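Local atomic coordinates of transketolase (Campylobacter jejuni, PDB entry 3L84), a protein that belongs to the transketolase family of thiamine diphosphate-binding proteins and assembles from two copies of a subunit with three family domains. Residues Ala425-Ala428 and Ala429-Lys432; Cys148-Asp152 and Gly153-Glu157. All coordinates share one frame; numbering follows the deposited sequence.

Contact 1. Residues Ala425-Ala428 and Ala429-Lys432; sequences ARIA and ALMK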
loop_
_atom_site.group_PDB
_atom_site.type_symbol
_atom_site.label_atom_id
_atom_site.label_comp_id
_atom_site.label_asym_id
_atom_site.label_seq_id
_atom_site.Cartn_x
_atom_site.Cartn_y
_atom_site.Cartn_z
ATOM N N ALA A 425 4.694 2.900 6.935
ATOM C CA ALA A 425 5.902 3.712 6.935
ATOM C C ALA A 425 5.576 5.172 7.218
ATOM O O ALA A 425 6.309 5.870 7.914
ATOM C CB ALA A 425 6.681 3.552 5.616
ATOM N N ARG A 426 4.463 5.649 6.674
ATOM C CA ARG A 426 4.066 7.010 6.891
ATOM C C ARG A 426 3.775 7.275 8.358
ATOM O O ARG A 426 4.096 8.369 8.841
ATOM C CB ARG A 426 2.839 7.324 6.044
ATOM C CG ARG A 426 2.636 8.796 5.835
ATOM C CD ARG A 426 1.377 9.105 4.973
ATOM N NE ARG A 426 1.421 10.472 4.469
ATOM C CZ ARG A 426 0.727 11.495 4.944
ATOM N NH1 ARG A 426 -0.113 11.344 5.943
ATOM N NH2 ARG A 426 0.877 12.680 4.376
ATOM N N ILE A 427 3.173 6.333 9.073
ATOM C CA ILE A 427 2.965 6.497 10.508
ATOM C C ILE A 427 4.308 6.563 11.243
ATOM O O ILE A 427 4.466 7.358 12.191
ATOM C CB ILE A 427 2.072 5.387 11.073
ATOM C CG1 ILE A 427 0.666 5.441 10.480
ATOM C CG2 ILE A 427 2.014 5.459 12.605
ATOM C CD1 ILE A 427 -0.209 6.558 11.119
ATOM N N ALA A 428 5.278 5.760 10.857
ATOM C CA ALA A 428 6.619 5.872 11.440
ATOM C C ALA A 428 7.160 7.283 11.290
ATOM O O ALA A 428 7.752 7.860 12.220
ATOM C CB ALA A 428 7.557 4.846 10.812
ATOM N N ALA A 429 7.021 7.844 10.093
ATOM C CA ALA A 429 7.472 9.189 9.800
ATOM C C ALA A 429 6.719 10.227 10.609
ATOM O O ALA A 429 7.326 11.141 11.193
ATOM C CB ALA A 429 7.366 9.447 8.303
ATOM N N LEU A 430 5.399 10.123 10.670
ATOM C CA LEU A 430 4.573 11.044 11.449
ATOM C C LEU A 430 5.013 11.085 12.894
ATOM O O LEU A 430 5.039 12.158 13.511
ATOM C CB LEU A 430 3.093 10.621 11.342
ATOM C CG LEU A 430 2.412 11.097 10.039
ATOM C CD1 LEU A 430 1.226 10.169 9.655
ATOM C CD2 LEU A 430 1.965 12.561 10.136
HETATM N N MSE A 431 5.331 9.918 13.467
HETATM C CA MSE A 431 5.718 9.827 14.881
HETATM C C MSE A 431 7.209 10.099 15.129
HETATM O O MSE A 431 7.611 10.296 16.262
HETATM C CB MSE A 431 5.458 8.419 15.400
HETATM C CG MSE A 431 4.000 8.044 15.479
HETATM SE SE MSE A 431 3.692 6.446 16.548
HETATM C CE MSE A 431 4.427 5.080 15.373
ATOM N N LYS A 432 8.015 10.111 14.076
ATOM C CA LYS A 432 9.480 10.280 14.194
ATOM C C LYS A 432 10.114 9.192 15.048
ATOM O O LYS A 432 11.005 9.460 15.851
ATOM C CB LYS A 432 9.878 11.702 14.644
ATOM C CG LYS A 432 9.299 12.796 13.794
ATOM C CD LYS A 432 9.693 14.175 14.337
ATOM C CE LYS A 432 11.062 14.550 14.082
ATOM N NZ LYS A 432 11.264 16.034 14.445
#

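Contact 2. Residues Cys148-Asp152 and Gly153-Glu157; sequences CLCGD and GDLQE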
loop_
_atom_site.group_PDB
_atom_site.type_symbol
_atom_site.label_atom_id
_atom_site.label_comp_id
_atom_site.label_asym_id
_atom_site.label_seq_id
_atom_site.Cartn_x
_atom_site.Cartn_y
_atom_site.Cartn_z
ATOM N N CYS A 148 -6.986 -3.431 22.585
ATOM C CA CYS A 148 -7.220 -2.652 21.390
ATOM C C CYS A 148 -8.696 -2.523 21.141
ATOM O O CYS A 148 -9.396 -3.552 21.144
ATOM C CB CYS A 148 -6.590 -3.361 20.196
ATOM S SG CYS A 148 -6.788 -2.556 18.616
ATOM N N LEU A 149 -9.179 -1.303 20.939
ATOM C CA LEU A 149 -10.570 -1.093 20.518
ATOM C C LEU A 149 -10.592 -0.879 19.029
ATOM O O LEU A 149 -9.841 -0.070 18.510
ATOM C CB LEU A 149 -11.190 0.127 21.201
ATOM C CG LEU A 149 -11.670 0.015 22.643
ATOM C CD1 LEU A 149 -10.587 -0.552 23.578
ATOM C CD2 LEU A 149 -12.153 1.408 23.103
ATOM N N CYS A 150 -11.434 -1.622 18.333
ATOM C CA CYS A 150 -11.526 -1.522 16.870
ATOM C C CYS A 150 -12.970 -1.545 16.417
ATOM O O CYS A 150 -13.859 -1.823 17.203
ATOM C CB CYS A 150 -10.688 -2.634 16.206
ATOM S SG CYS A 150 -11.468 -4.261 16.271
ATOM N N GLY A 151 -13.167 -1.237 15.149
ATOM C CA GLY A 151 -14.467 -1.220 14.536
ATOM C C GLY A 151 -14.510 -1.950 13.225
ATOM O O GLY A 151 -13.524 -2.578 12.795
ATOM N N ASP A 152 -15.660 -1.872 12.562
ATOM C CA ASP A 152 -15.826 -2.521 11.247
ATOM C C ASP A 152 -14.785 -2.153 10.216
ATOM O O ASP A 152 -14.292 -3.012 9.480
ATOM C CB ASP A 152 -17.212 -2.225 10.679
ATOM C CG ASP A 152 -18.265 -2.919 11.451
ATOM O OD1 ASP A 152 -18.238 -4.170 11.402
ATOM O OD2 ASP A 152 -19.071 -2.268 12.145
ATOM N N GLY A 153 -14.447 -0.883 10.095
ATOM C CA GLY A 153 -13.460 -0.469 9.141
ATOM C C GLY A 153 -12.124 -1.142 9.362
ATOM O O GLY A 153 -11.396 -1.500 8.404
ATOM N N ASP A 154 -11.736 -1.288 10.623
ATOM C CA ASP A 154 -10.474 -1.909 10.929
ATOM C C ASP A 154 -10.475 -3.362 10.478
ATOM O O ASP A 154 -9.482 -3.848 9.930
ATOM C CB ASP A 154 -10.168 -1.840 12.433
ATOM C CG ASP A 154 -10.057 -0.423 12.953
ATOM O OD1 ASP A 154 -9.107 0.308 12.587
ATOM O OD2 ASP A 154 -10.984 -0.005 13.727
ATOM N N LEU A 155 -11.558 -4.084 10.741
ATOM C CA LEU A 155 -11.619 -5.511 10.466
ATOM C C LEU A 155 -11.821 -5.863 9.004
ATOM O O LEU A 155 -11.537 -6.978 8.596
ATOM C CB LEU A 155 -12.633 -6.199 11.382
ATOM C CG LEU A 155 -12.209 -6.105 12.867
ATOM C CD1 LEU A 155 -13.103 -6.999 13.690
ATOM C CD2 LEU A 155 -10.740 -6.440 13.159
ATOM N N GLN A 156 -12.247 -4.912 8.187
ATOM C CA GLN A 156 -12.319 -5.156 6.737
ATOM C C GLN A 156 -10.988 -4.983 6.066
ATOM O O GLN A 156 -10.757 -5.544 4.992
ATOM C CB GLN A 156 -13.400 -4.275 6.100
ATOM C CG GLN A 156 -14.785 -4.684 6.510
ATOM C CD GLN A 156 -15.878 -3.892 5.853
ATOM O OE1 GLN A 156 -15.724 -3.431 4.710
ATOM N NE2 GLN A 156 -17.021 -3.763 6.552
ATOM N N GLU A 157 -10.115 -4.183 6.650
ATOM C CA GLU A 157 -8.799 -3.920 6.060
ATOM C C GLU A 157 -7.932 -5.168 6.086
ATOM O O GLU A 157 -7.847 -5.861 7.104
ATOM C CB GLU A 157 -8.113 -2.776 6.806
ATOM C CG GLU A 157 -8.661 -1.443 6.427
ATOM C CD GLU A 157 -8.232 -0.961 5.058
ATOM O OE1 GLU A 157 -7.519 -1.644 4.270
ATOM O OE2 GLU A 157 -8.635 0.221 4.741
HETATM O O HOH W 1 -17.016 -5.152 9.159
#

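Contact 1. Residues Ala425-Ala428 and Ala429-Lys432
Leu430 and Met431 lie against Arg426 and Ile427, one turn earlier, at the end of helix 418-431, which closes with a Schellman motif and illustrates how a helix end settles its polar groups. Three successive i to i+4 bonds satisfy the carbonyls of Ala425, Arg426 and Ile427; the middle one, Leu430 N to Arg426 O, measures 2.8 Å. The pattern changes where Lys432 takes positive phi (59°) as the C-prime residue. Lys432 N bonds to Ala429 O at 3.1 Å, while Ala428 O receives the N of Ile433. Ala429 O also accepts the side-chain amide of Asn467, giving it two donors.

The guanidinium of Arg426 is satisfied across the dimer interface. An extended chain, with CG anti to the backbone N (chi1 -160°), carries it away from the helix to the second subunit, where NE forms a salt bridge with Glu457 and NH1 and NH2 bond to the backbone oxygens of Pro451 and Gln454. Every nitrogen of the group thus has a partner, and this spread of bonds should fix its rotation. From its own helix, Leu430 CD1 approaches obliquely, 4.1 Å from Arg426 NH1, and the same methyl of Leu430 lies 4.2 Å from Ile427 CD1. Phe605 of the second subunit packs on Leu430.

On the side turned to helix 391-404, Ile427 and Met431, a selenomethionine, rest on Asn399. Helix 418-431 is the crossover of a beta-alpha-beta unit, between strands 408-414 and 436-440. Met431 bends at its third torsion (chi3 -71°), turning its terminal methyl back along the helix, and Met431 CE ends 3.7 Å from Ile427 CG2.

Contact 2. Residues Cys148-Asp152 and Gly153-Glu157
Cys150 holds its SG between its own backbone N and carbonyl carbon (chi1 76°), which brings Cys150 SG to 3.9 Å from Leu155 CD2 where strand 146-151 turns into helix 152-156. Asp154 sets CG beside its backbone N (chi1 -61°), which turns the carboxylate back toward the strand. Asp154 OD2 takes the N-H of Gly151 at 2.9 Å, through its anti lone pair, and also lies 3.6 Å from Cys150 CB.

Gly151 is the N-cap, and Asp154 is the third residue after it. The bond from the Gly151 N-H to the Asp154 side chain is therefore one half of a capping box; a glycine cap has no side chain to return the other half. The Asp154 N-H makes a weak bond to Gly151 O, which also accepts Leu155 N at 3.2 Å. The other oxygen of Asp154, OD1, is gripped by Ser64 OG and Gly117 N, so both ends of this buried carboxylate are held.

The next bond along the helix runs from Gln156 N to Asp152 O, 3.1 Å. A water ties the two side chains together, donating to Asp152 OD1 at 2.7 Å and accepting from Gln156 NE2 at 3.0 Å. Asp152 OD1 also bonds to Tyr179 OH, whereas Gln156 OE1 reaches the N of Ile389 of the second subunit.

The sequence Gly151-Asp152-Gly153 matches the start of the signature known from thiamine diphosphate-binding proteins. Strand 146-151 runs parallel between strands 60-63 and 175-181; Leu149 packs on the former, while Cys150 and Leu155 meet Tyr179 of the latter, and helix 118-137 covers Cys150 and Asp154 through Val120.

In the fold
Contact 2 comes first along the chain, in the thiamine diphosphate-binding domain, at the end of a strand in its parallel sheet. Contact 1 follows in the pyrimidine-binding domain, at the end of a helix that crosses between two strands of a second parallel sheet. Their centres lie 21 Å apart and their nearest atoms about 11 Å, so they do not touch, and they share no sheet. What they have in common is the dimer: each also meets the second subunit. This fits the family architecture, in which the cofactor is held between the diphosphate-binding domain of one subunit and the pyrimidine-binding domain of the other.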